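NADP-dependent alcohol dehydrogenase (Entamoeba histolytica, PDB 2OUI) catalyses, as a zinc-containing tetramer, the NADP-dependent interconversion of alcohols with the corresponding aldehydes or ketones. Local coordinates at residues A[41-44]-A[48-51]; A[2-7]-A[12-17]; A[251-256]-A[279-284]; A[247-252]-A[262-267]; A[151-156]-A[293-298]. The protein carries 1 engineered substitution. One frame throughout, in Å; residues are numbered along the deposited sequence.

Contact 1 of 5, residues A[41-44]-A[48-51]; sequences THTV and AIGD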
# COMPACT_ATOMS: atom_id res chain seq x y z
N THR A 41 15.34 -11.28 29.19
CA THR A 41 16.07 -10.51 30.20
C THR A 41 15.31 -9.22 30.60
O THR A 41 15.28 -8.88 31.78
CB THR A 41 17.56 -10.20 29.79
OG1 THR A 41 17.57 -9.20 28.76
CG2 THR A 41 18.26 -11.44 29.27
N HIS A 42 14.69 -8.54 29.63
CA HIS A 42 13.84 -7.36 29.95
C HIS A 42 12.66 -7.81 30.82
O HIS A 42 12.36 -7.20 31.85
CB HIS A 42 13.26 -6.66 28.70
CG HIS A 42 14.27 -6.23 27.68
ND1 HIS A 42 15.58 -5.92 27.99
CD2 HIS A 42 14.14 -6.01 26.34
CE1 HIS A 42 16.21 -5.55 26.89
NE2 HIS A 42 15.37 -5.60 25.88
N THR A 43 12.01 -8.89 30.41
CA THR A 43 10.85 -9.40 31.14
C THR A 43 11.19 -9.76 32.58
O THR A 43 10.48 -9.34 33.51
CB THR A 43 10.23 -10.59 30.37
OG1 THR A 43 9.82 -10.12 29.08
CG2 THR A 43 9.04 -11.21 31.12
N VAL A 44 12.28 -10.51 32.79
CA VAL A 44 12.66 -10.97 34.13
C VAL A 44 13.31 -9.86 34.98
O VAL A 44 12.86 -9.58 36.10
CB VAL A 44 13.60 -12.22 34.11
CG1 VAL A 44 14.09 -12.59 35.52
CG2 VAL A 44 12.91 -13.41 33.44
N ALA A 48 9.63 -5.40 32.48
CA ALA A 48 9.18 -4.54 31.37
C ALA A 48 7.75 -4.78 30.90
O ALA A 48 7.15 -3.88 30.27
CB ALA A 48 10.15 -4.64 30.18
N ILE A 49 7.21 -5.96 31.18
CA ILE A 49 5.81 -6.27 30.84
C ILE A 49 5.00 -6.79 32.03
O ILE A 49 4.02 -7.53 31.86
CB ILE A 49 5.68 -7.24 29.61
CG1 ILE A 49 6.45 -8.54 29.85
CG2 ILE A 49 6.07 -6.50 28.30
CD1 ILE A 49 6.27 -9.60 28.76
N GLY A 50 5.41 -6.37 33.23
CA GLY A 50 4.71 -6.70 34.46
C GLY A 50 5.26 -7.92 35.15
O GLY A 50 5.99 -8.70 34.55
N ASP A 51 4.89 -8.10 36.42
CA ASP A 51 5.33 -9.25 37.21
C ASP A 51 4.69 -10.53 36.69
O ASP A 51 3.61 -10.50 36.07
CB ASP A 51 4.99 -9.03 38.70
CG ASP A 51 5.72 -10.01 39.65
OD1 ASP A 51 6.54 -10.84 39.21
OD2 ASP A 51 5.46 -9.96 40.87
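Ile49 lays its side chain across Thr43, one turn before the end of helix 38-46, and can be followed outward atom by atom. From CB the chain forks. CG1 sits between the backbone N and the carbonyl carbon (chi1 56°), a crowded position that swings the longer branch toward the helix. Ile49 CG1 is 3.9 Å from Thr43 CG2, and the terminal Ile49 CD1 comes down on the hydroxyl side, 3.6 Å from Thr43 OG1. The other branch, CG2, turns to Tyr267. Thr43 OG1 is thus covered by hydrocarbon while its polar needs are met by Tyr267 OH and Ser39 O. Beside this packing, the chain returning from the helix is tied by one weak backbone bond, Ala48 N to His42 O, long at 3.3 Å but nearly straight at 174°. Ala48 CB fits next to His42 CB at 4.0 Å, while the imidazole leads off to meet the Tyr267 ring edge-to-face. Chemically the contact is mostly apolar, and since Ile49 also packs on Val283 of a second subunit, it joins a helix of the GroES-like domain to the subunit interface.

Contact 2 of 5, residues A[2-7]-A[12-17]; sequences KGLAML and IGWIEK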
# COMPACT_ATOMS: atom_id res chain seq x y z
N LYS A 2 9.88 -30.71 33.84
CA LYS A 2 10.73 -29.61 34.27
C LYS A 2 10.71 -28.47 33.26
O LYS A 2 10.74 -28.70 32.04
CB LYS A 2 12.17 -30.06 34.49
CG LYS A 2 12.37 -30.95 35.70
CD LYS A 2 13.83 -31.32 35.85
CE LYS A 2 13.98 -32.64 36.59
NZ LYS A 2 15.12 -33.43 36.04
N GLY A 3 10.72 -27.24 33.77
CA GLY A 3 10.84 -26.05 32.91
C GLY A 3 11.60 -24.96 33.66
O GLY A 3 11.62 -24.95 34.90
N LEU A 4 12.24 -24.06 32.91
CA LEU A 4 12.98 -22.95 33.52
C LEU A 4 12.05 -21.75 33.50
O LEU A 4 11.62 -21.33 32.41
CB LEU A 4 14.25 -22.64 32.72
CG LEU A 4 15.02 -21.44 33.30
CD1 LEU A 4 15.54 -21.79 34.65
CD2 LEU A 4 16.16 -21.03 32.37
N ALA A 5 11.73 -21.22 34.69
CA ALA A 5 10.67 -20.21 34.85
C ALA A 5 11.11 -18.87 35.44
O ALA A 5 12.13 -18.81 36.14
CB ALA A 5 9.55 -20.76 35.72
N MET A 6 10.34 -17.81 35.14
CA MET A 6 10.40 -16.55 35.87
C MET A 6 9.56 -16.75 37.11
O MET A 6 8.34 -16.92 37.02
CB MET A 6 9.80 -15.42 35.04
CG MET A 6 9.69 -14.10 35.79
SD MET A 6 9.14 -12.84 34.63
CE MET A 6 9.03 -11.45 35.76
N LEU A 7 10.21 -16.76 38.27
CA LEU A 7 9.52 -16.98 39.53
C LEU A 7 9.00 -15.67 40.10
O LEU A 7 8.06 -15.65 40.90
CB LEU A 7 10.46 -17.65 40.51
CG LEU A 7 11.18 -18.91 40.02
CD1 LEU A 7 12.13 -19.42 41.09
CD2 LEU A 7 10.18 -19.97 39.63
N ILE A 12 14.87 -16.43 38.59
CA ILE A 12 14.57 -17.56 37.71
C ILE A 12 15.00 -18.85 38.37
O ILE A 12 15.89 -18.86 39.21
CB ILE A 12 15.23 -17.46 36.29
CG1 ILE A 12 16.76 -17.66 36.35
CG2 ILE A 12 14.85 -16.16 35.59
CD1 ILE A 12 17.41 -17.57 34.92
N GLY A 13 14.35 -19.95 37.99
CA GLY A 13 14.72 -21.26 38.50
C GLY A 13 13.88 -22.35 37.86
O GLY A 13 12.86 -22.08 37.23
N TRP A 14 14.31 -23.59 38.04
CA TRP A 14 13.59 -24.74 37.51
C TRP A 14 12.39 -25.08 38.39
O TRP A 14 12.52 -25.15 39.62
CB TRP A 14 14.54 -25.95 37.40
CG TRP A 14 15.60 -25.68 36.38
CD1 TRP A 14 16.81 -25.10 36.59
CD2 TRP A 14 15.50 -25.92 34.96
NE1 TRP A 14 17.50 -24.98 35.40
CE2 TRP A 14 16.72 -25.47 34.38
CE3 TRP A 14 14.53 -26.51 34.13
CZ2 TRP A 14 16.99 -25.56 32.99
CZ3 TRP A 14 14.79 -26.60 32.73
CH2 TRP A 14 16.02 -26.13 32.19
N ILE A 15 11.25 -25.30 37.76
CA ILE A 15 10.03 -25.72 38.45
C ILE A 15 9.39 -26.92 37.75
O ILE A 15 9.78 -27.28 36.63
CB ILE A 15 8.99 -24.55 38.53
CG1 ILE A 15 8.52 -24.14 37.13
CG2 ILE A 15 9.58 -23.35 39.31
CD1 ILE A 15 7.37 -23.14 37.09
N GLU A 16 8.41 -27.53 38.40
CA GLU A 16 7.65 -28.65 37.81
C GLU A 16 6.24 -28.16 37.48
O GLU A 16 5.60 -27.47 38.29
CB GLU A 16 7.58 -29.83 38.77
CG GLU A 16 8.92 -30.44 39.14
CD GLU A 16 9.42 -31.46 38.12
OE1 GLU A 16 8.74 -31.69 37.09
OE2 GLU A 16 10.50 -32.05 38.37
N LYS A 17 5.78 -28.49 36.28
CA LYS A 17 4.47 -28.11 35.81
C LYS A 17 3.85 -29.36 35.20
O LYS A 17 4.57 -30.29 34.80
CB LYS A 17 4.57 -26.98 34.77
CG LYS A 17 5.16 -25.68 35.32
CD LYS A 17 4.66 -24.43 34.62
CE LYS A 17 3.62 -23.70 35.45
NZ LYS A 17 3.14 -22.51 34.72
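Leu4 lies over one face of the Trp14 indole, its CB almost exactly above the six-membered ring: the distance to the centroid is 3.8 Å, only 5° from the ring normal, a clear CH-pi contact. Leu4 CD1 continues over the same face toward the pyrrole side, 3.8 Å from Trp14 NE1. Both residues belong to a non-hydrogen-bonded pair, and the indole is brought over the neighbouring strand because Trp14 CG stands anti to the carbonyl carbon (chi1 -65°). Its NE1 is taken up by Glu331 of helix 329-339. The two strands, 2-8 and 11-16, form an antiparallel beta hairpin at the N-terminus, in a small three-stranded sheet where strand 2-8 is central, flanked by 11-16 and 55-56. Four backbone bonds hold them, reciprocal between Gly3 and Ile15 and between Ala5 and Gly13. On the opposite face Ile15 is the hub. Its CD1 presses on Ala5 CB at 3.5 Å, while its CG2 branch and Leu7 slide past each other in opposite directions, with Leu7 CD2 a tight 3.4 Å from Ile15 CG2. Lys2 and Glu16, at the outer end, run side by side and point the same way. The lysine touches with its aliphatic part, Lys2 CG lying 3.4 Å from the carboxylate oxygen Glu16 OE2, whereas Lys2 NZ and Glu16 OE2 are 5.4 Å apart, leaving at most a loose electrostatic attraction.

Contact 3 of 5, residues A[251-256]-A[279-284]; sequences QAVKMI and SEWGVG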
# COMPACT_ATOMS: atom_id res chain seq x y z
N GLN A 251 17.44 9.85 17.57
CA GLN A 251 18.55 9.70 16.63
C GLN A 251 18.05 9.34 15.24
O GLN A 251 18.52 9.89 14.25
CB GLN A 251 19.55 8.64 17.12
CG GLN A 251 20.14 8.99 18.48
CD GLN A 251 21.14 7.96 18.94
OE1 GLN A 251 22.26 8.30 19.38
NE2 GLN A 251 20.76 6.70 18.86
N ALA A 252 17.10 8.41 15.17
CA ALA A 252 16.49 8.00 13.89
C ALA A 252 15.85 9.19 13.18
O ALA A 252 16.08 9.41 11.99
CB ALA A 252 15.45 6.92 14.13
N VAL A 253 15.08 9.99 13.92
CA VAL A 253 14.37 11.12 13.32
C VAL A 253 15.39 12.15 12.83
O VAL A 253 15.17 12.79 11.80
CB VAL A 253 13.41 11.78 14.34
CG1 VAL A 253 12.90 13.16 13.84
CG2 VAL A 253 12.28 10.82 14.72
N LYS A 254 16.50 12.32 13.56
CA LYS A 254 17.48 13.36 13.18
C LYS A 254 18.32 12.96 11.96
O LYS A 254 18.85 13.82 11.25
CB LYS A 254 18.37 13.74 14.35
CG LYS A 254 17.62 14.43 15.52
CD LYS A 254 18.51 14.60 16.74
CE LYS A 254 17.72 15.19 17.89
NZ LYS A 254 18.57 15.49 19.09
N MET A 255 18.46 11.66 11.71
CA MET A 255 19.31 11.21 10.60
C MET A 255 18.53 10.91 9.32
O MET A 255 19.15 10.68 8.27
CB MET A 255 20.10 9.97 10.98
CG MET A 255 19.21 8.77 11.11
SD MET A 255 20.20 7.27 11.41
CE MET A 255 20.87 7.60 13.06
N ILE A 256 17.20 10.92 9.39
CA ILE A 256 16.35 10.47 8.29
C ILE A 256 15.78 11.63 7.48
O ILE A 256 15.49 12.71 8.02
CB ILE A 256 15.21 9.53 8.79
CG1 ILE A 256 14.73 8.59 7.68
CG2 ILE A 256 14.07 10.32 9.44
CD1 ILE A 256 13.72 7.54 8.17
N SER A 279 11.16 19.74 16.42
CA SER A 279 11.69 20.44 15.24
C SER A 279 12.11 19.51 14.12
O SER A 279 11.71 19.73 12.96
CB SER A 279 12.87 21.35 15.60
OG SER A 279 12.39 22.55 16.20
N GLU A 280 12.88 18.47 14.45
CA GLU A 280 13.38 17.50 13.45
C GLU A 280 12.31 16.59 12.89
O GLU A 280 12.50 15.96 11.85
CB GLU A 280 14.51 16.66 14.01
CG GLU A 280 15.82 17.46 14.16
CD GLU A 280 15.93 18.17 15.52
OE1 GLU A 280 17.01 18.74 15.81
OE2 GLU A 280 14.94 18.14 16.31
N TRP A 281 11.18 16.51 13.58
CA TRP A 281 10.04 15.80 13.05
C TRP A 281 9.18 16.70 12.16
O TRP A 281 8.03 16.37 11.90
CB TRP A 281 9.20 15.18 14.19
CG TRP A 281 8.41 13.93 13.78
CD1 TRP A 281 8.92 12.79 13.22
CD2 TRP A 281 7.01 13.70 13.95
NE1 TRP A 281 7.91 11.87 13.02
CE2 TRP A 281 6.73 12.40 13.46
CE3 TRP A 281 5.96 14.45 14.49
CZ2 TRP A 281 5.44 11.86 13.45
CZ3 TRP A 281 4.66 13.90 14.49
CH2 TRP A 281 4.42 12.62 13.98
N GLY A 282 9.72 17.84 11.71
CA GLY A 282 8.98 18.70 10.79
C GLY A 282 7.86 19.42 11.49
O GLY A 282 6.83 19.73 10.89
N VAL A 283 8.07 19.73 12.77
CA VAL A 283 7.05 20.33 13.64
C VAL A 283 5.67 19.63 13.47
O VAL A 283 4.62 20.28 13.45
CB VAL A 283 6.99 21.90 13.58
CG1 VAL A 283 8.29 22.54 14.10
CG2 VAL A 283 6.69 22.44 12.17
N GLY A 284 5.70 18.31 13.34
CA GLY A 284 4.48 17.50 13.25
C GLY A 284 4.12 17.09 11.82
O GLY A 284 3.14 16.36 11.60
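Val253 pushes CG1 into the angle between the Glu280 carbonyl and the Trp281 ring. Val253 CG1 is 3.5 Å from Glu280 O and meets the indole at its edge, near the ring plane, 4.0 Å from Trp281 CD1. With CG1 anti to the backbone N (chi1 167°), one branch of the valine does nearly all the touching. Next to it Lys254 and Glu280 cross through their aliphatic parts, Lys254 CG lying 3.8 Å from Glu280 CG. Glu280 bends at chi2, yet Lys254 NZ and Glu280 OE1 remain 4.9 Å apart, so any electrostatic help is probably modest. No hydrogen bond links the two segments directly. Helix 248-255 belongs to the Rossmann-type domain, and residues 279-284 form part of the excursion between strands 273-277 and 288-292, opening with a type I beta turn from Ser279 to Gly282 that is closed by a bond of 3.0 Å from Gly282 N to Ser279 O. A second shell then fixes the geometry. The Lys288 ammonium group is hydrogen-bonded to both Val253 O and Glu280 O, bridging helix and turn, while the carbonyl of the same lysine accepts from Trp281 NE1 and so sets the rotation of the indole. Farther out the loop reaches another chain: Trp281 packs on Ile274 of the second subunit, and Gly284 O receives a hydrogen bond from Asn264 ND2 of that subunit.

Contact 4 of 5, residues A[247-252]-A[262-267]; sequences HTFAQA and IGNVNY. With EDO (1,2-ethanediol), chain I.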
# COMPACT_ATOMS: atom_id res chain seq x y z
N HIS A 247 15.73 6.63 23.71
CA HIS A 247 16.34 7.83 23.11
C HIS A 247 16.87 7.58 21.70
O HIS A 247 17.29 8.52 21.01
CB HIS A 247 17.43 8.39 24.01
CG HIS A 247 16.93 8.85 25.34
ND1 HIS A 247 17.05 8.10 26.48
CD2 HIS A 247 16.28 9.99 25.70
CE1 HIS A 247 16.52 8.76 27.50
NE2 HIS A 247 16.05 9.91 27.05
N THR A 248 16.83 6.33 21.26
CA THR A 248 17.25 5.98 19.92
C THR A 248 16.32 6.53 18.86
O THR A 248 16.72 6.76 17.70
CB THR A 248 17.33 4.47 19.79
OG1 THR A 248 18.19 3.96 20.82
CG2 THR A 248 17.87 4.09 18.44
N PHE A 249 15.05 6.74 19.23
CA PHE A 249 14.09 7.26 18.26
C PHE A 249 14.45 8.66 17.81
O PHE A 249 14.26 8.97 16.63
CB PHE A 249 12.66 7.20 18.80
CG PHE A 249 12.10 5.79 18.81
CD1 PHE A 249 12.49 4.88 19.79
CD2 PHE A 249 11.18 5.39 17.85
CE1 PHE A 249 11.96 3.58 19.81
CE2 PHE A 249 10.64 4.09 17.86
CZ PHE A 249 11.05 3.18 18.86
N ALA A 250 14.92 9.50 18.74
CA ALA A 250 15.36 10.85 18.38
C ALA A 250 16.53 10.81 17.40
O ALA A 250 16.59 11.64 16.50
CB ALA A 250 15.72 11.69 19.64
N GLN A 251 17.44 9.85 17.57
CA GLN A 251 18.55 9.70 16.63
C GLN A 251 18.05 9.34 15.24
O GLN A 251 18.52 9.89 14.25
CB GLN A 251 19.55 8.64 17.12
CG GLN A 251 20.14 8.99 18.48
CD GLN A 251 21.14 7.96 18.94
OE1 GLN A 251 22.26 8.30 19.38
NE2 GLN A 251 20.76 6.70 18.86
N ALA A 252 17.10 8.41 15.17
CA ALA A 252 16.49 8.00 13.89
C ALA A 252 15.85 9.19 13.18
O ALA A 252 16.08 9.41 11.99
CB ALA A 252 15.45 6.92 14.13
N ILE A 262 10.57 4.93 9.73
CA ILE A 262 11.38 4.36 10.82
C ILE A 262 10.69 3.10 11.28
O ILE A 262 9.54 3.15 11.73
CB ILE A 262 11.49 5.36 11.99
CG1 ILE A 262 12.19 6.65 11.48
CG2 ILE A 262 12.21 4.72 13.20
CD1 ILE A 262 12.12 7.79 12.43
N GLY A 263 11.35 1.95 11.13
CA GLY A 263 10.76 0.69 11.55
C GLY A 263 11.41 0.15 12.82
O GLY A 263 12.55 -0.31 12.80
N ASN A 264 10.71 0.23 13.95
CA ASN A 264 11.28 -0.26 15.19
C ASN A 264 10.79 -1.67 15.52
O ASN A 264 9.58 -1.96 15.40
CB ASN A 264 10.88 0.61 16.37
CG ASN A 264 11.34 -0.01 17.69
OD1 ASN A 264 12.55 -0.11 17.92
ND2 ASN A 264 10.39 -0.51 18.52
N VAL A 265 11.72 -2.54 15.92
CA VAL A 265 11.36 -3.88 16.40
C VAL A 265 11.98 -4.12 17.78
O VAL A 265 11.81 -5.19 18.34
CB VAL A 265 11.82 -5.02 15.44
CG1 VAL A 265 10.88 -5.09 14.22
CG2 VAL A 265 13.28 -4.81 15.00
N ASN A 266 12.71 -3.13 18.30
CA ASN A 266 13.25 -3.25 19.66
C ASN A 266 12.16 -3.22 20.72
O ASN A 266 11.28 -2.34 20.73
CB ASN A 266 14.25 -2.13 19.96
CG ASN A 266 15.04 -2.40 21.22
OD1 ASN A 266 15.38 -3.54 21.53
ND2 ASN A 266 15.38 -1.36 21.93
N TYR A 267 12.22 -4.20 21.61
CA TYR A 267 11.38 -4.26 22.80
C TYR A 267 12.00 -3.32 23.84
O TYR A 267 13.12 -3.55 24.33
CB TYR A 267 11.33 -5.72 23.25
CG TYR A 267 10.78 -6.07 24.63
CD1 TYR A 267 10.96 -7.36 25.12
CD2 TYR A 267 10.11 -5.15 25.45
CE1 TYR A 267 10.49 -7.74 26.35
CE2 TYR A 267 9.63 -5.53 26.74
CZ TYR A 267 9.83 -6.84 27.15
OH TYR A 267 9.40 -7.31 28.38
C1 EDO I . 13.47 -8.24 20.06
O1 EDO I . 13.44 -6.82 20.26
C2 EDO I . 14.59 -8.86 20.89
O2 EDO I . 14.76 -8.24 22.19
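Helix 248-255 lies against strand 260-264, the nearest CA atoms being those of Ala252 and Ile262, 7.0 Å apart. After Asn264 the chain leaves extended geometry and bends through an Asx turn. Asn266 N is bonded to Asn264 OD1 at 3.0 Å from above the carbonyl plane, not on a lone pair. The reverse bond is better aimed: Asn264 ND2 reaches Asn266 O at 3.0 Å, in the carbonyl plane and on a lone pair, with an angle of 164° at the hydrogen. Bonded through both OD1 and ND2, the Asn264 amide is restrained in its rotation where Phe249 meets it. Phe249 CZ, the ring atom farthest from the backbone, lies 3.4 Å from Asn264 CG, and the two side chains cross at about a right angle with ring and amide planes 55° apart. Deeper in, Ile262 sends CD1 to within 3.8 Å of Ala252 CB, a purely apolar meeting. A molecule of 1,2-ethanediol, probably left by crystallisation, bridges Val265 O and Tyr267 N through its O1 just past the turn, and also binds Ser39. Asn264 ND2 is further bonded to Gly284 O of a second subunit, so the amide that Phe249 touches also takes part in the subunit interface. Within the Rossmann-type domain the helix is the connection of a beta-alpha-beta crossover from strand 236-241 to its parallel neighbour 260-264. Ala252 touches Val239 on the first strand, while Phe249 packs against Ile274 and Ile276 of strand 273-277.

Contact 5 of 5, residues A[151-156]-A[293-298]; sequences MVTTGF and GLTPGG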
# COMPACT_ATOMS: atom_id res chain seq x y z
N MET A 151 14.68 -14.47 15.52
CA MET A 151 15.73 -13.53 15.04
C MET A 151 15.54 -13.10 13.59
O MET A 151 15.50 -11.91 13.29
CB MET A 151 17.13 -14.08 15.26
CG MET A 151 17.46 -14.40 16.74
SD MET A 151 17.46 -12.93 17.79
CE MET A 151 15.79 -12.90 18.46
N VAL A 152 15.41 -14.07 12.69
CA VAL A 152 15.22 -13.73 11.27
C VAL A 152 13.89 -13.00 11.06
O VAL A 152 13.87 -11.95 10.40
CB VAL A 152 15.22 -14.95 10.40
CG1 VAL A 152 14.94 -14.54 8.96
CG2 VAL A 152 16.59 -15.67 10.53
N THR A 153 12.80 -13.53 11.62
CA THR A 153 11.49 -12.93 11.41
C THR A 153 11.36 -11.52 11.99
O THR A 153 10.83 -10.63 11.32
CB THR A 153 10.32 -13.86 11.83
OG1 THR A 153 9.09 -13.16 11.58
CG2 THR A 153 10.42 -14.25 13.31
N THR A 154 11.89 -11.29 13.18
CA THR A 154 11.83 -9.96 13.78
C THR A 154 12.76 -8.99 13.05
O THR A 154 12.36 -7.86 12.74
CB THR A 154 12.18 -10.01 15.27
OG1 THR A 154 11.27 -10.93 15.91
CG2 THR A 154 12.04 -8.63 15.91
N GLY A 155 13.98 -9.42 12.77
CA GLY A 155 14.93 -8.61 12.02
C GLY A 155 14.38 -8.20 10.66
O GLY A 155 14.38 -7.01 10.31
N PHE A 156 13.88 -9.18 9.90
CA PHE A 156 13.24 -8.89 8.61
C PHE A 156 12.04 -7.98 8.79
O PHE A 156 11.81 -7.12 7.94
CB PHE A 156 12.82 -10.15 7.87
CG PHE A 156 13.96 -10.87 7.19
CD1 PHE A 156 15.27 -10.76 7.68
CD2 PHE A 156 13.73 -11.67 6.07
CE1 PHE A 156 16.33 -11.46 7.07
CE2 PHE A 156 14.79 -12.37 5.46
CZ PHE A 156 16.09 -12.24 5.95
N GLY A 293 6.68 -2.49 15.75
CA GLY A 293 5.83 -3.69 15.65
C GLY A 293 6.46 -4.99 16.10
O GLY A 293 7.62 -5.25 15.87
N LEU A 294 5.63 -5.81 16.72
CA LEU A 294 5.88 -7.23 17.01
C LEU A 294 5.95 -8.12 15.75
O LEU A 294 5.17 -7.96 14.82
CB LEU A 294 4.74 -7.70 17.92
CG LEU A 294 4.78 -9.13 18.44
CD1 LEU A 294 6.02 -9.37 19.32
CD2 LEU A 294 3.49 -9.41 19.20
N THR A 295 6.89 -9.08 15.72
CA THR A 295 7.03 -9.92 14.52
C THR A 295 5.76 -10.68 14.15
O THR A 295 5.01 -11.12 15.03
CB THR A 295 8.19 -10.92 14.70
OG1 THR A 295 8.30 -11.76 13.54
CG2 THR A 295 7.99 -11.77 15.98
N PRO A 296 5.52 -10.88 12.84
CA PRO A 296 4.63 -11.92 12.38
C PRO A 296 5.06 -13.29 12.91
O PRO A 296 6.22 -13.49 13.31
CB PRO A 296 4.83 -11.89 10.85
CG PRO A 296 5.21 -10.47 10.56
CD PRO A 296 6.07 -10.09 11.71
N GLY A 297 4.14 -14.24 12.89
CA GLY A 297 4.45 -15.63 13.22
C GLY A 297 3.52 -16.55 12.45
O GLY A 297 2.99 -16.18 11.38
N GLY A 298 3.35 -17.76 12.95
CA GLY A 298 2.62 -18.79 12.21
C GLY A 298 3.48 -19.53 11.20
O GLY A 298 4.66 -19.21 10.99
O HOH W 1 9.13 -9.18 17.51
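Thr153, the first residue of 151-156 to reach the loop, turns its hydroxyl straight at that of Thr295. The two OG1 atoms, of Thr153 and Thr295, are 2.5 Å apart, a separation so short that its exact value is doubtful. Thr153 OG1 lies anti to its own backbone nitrogen (chi1 -180°), which points the hydroxyl at the loop 293-298, and its methyl is close too, with Thr153 CG2 and Thr295 OG1 3.3 Å apart. The Thr295 hydroxyl in turn gives a bond of 2.7 Å from OG1 to Pro296 O, in the carbonyl plane and on a lone pair, while Arg301 NE is a further partner of Thr153 OG1. Thr154 follows, one step round helix 148-161, its side chain crossing that of Thr295 at about a right angle with Thr154 OG1 3.3 Å from Thr295 CB. The preceding turn of this helix carries the zinc ligand Asp150, whose backbone O is hydrogen-bonded to Thr154 OG1, and the loop 293-298 comes directly after the last strand of the Rossmann-type sheet. A water molecule spans the gap, 3.2 Å from Thr154 OG1, to which it donates, and 2.9 Å from Thr295 N, from which it accepts. A cacodylate ion, probably from the crystallisation liquor, is hydrogen-bonded to Thr154 OG1. Farther along, Phe156 turns toward Leu305 and Leu308 of helix 298-310 and packs on Leu166 of a third subunit.

Contacts 2 and 1 come first along the chain, their centres about 16 Å apart, and meet where Met6 and Ile12 of the hairpin pack on helix 38-46. Contacts 3 and 4 share helix 248-255 of the Rossmann-type domain, with centres about 12 Å apart. The bridge between the two regions is Tyr267 of contact 4, which reaches Thr43, Ala48 and Ile49 of contact 1. Contact 5 joins segments far apart in sequence, enclosing contacts 3 and 4 between them, and continues from contact 4 through Asn264 and Gly293 on adjacent strand ends. Contacts 1, 3, 4 and 5 all touch the second subunit, so four of the five contacts lie at or beside the interface with that subunit.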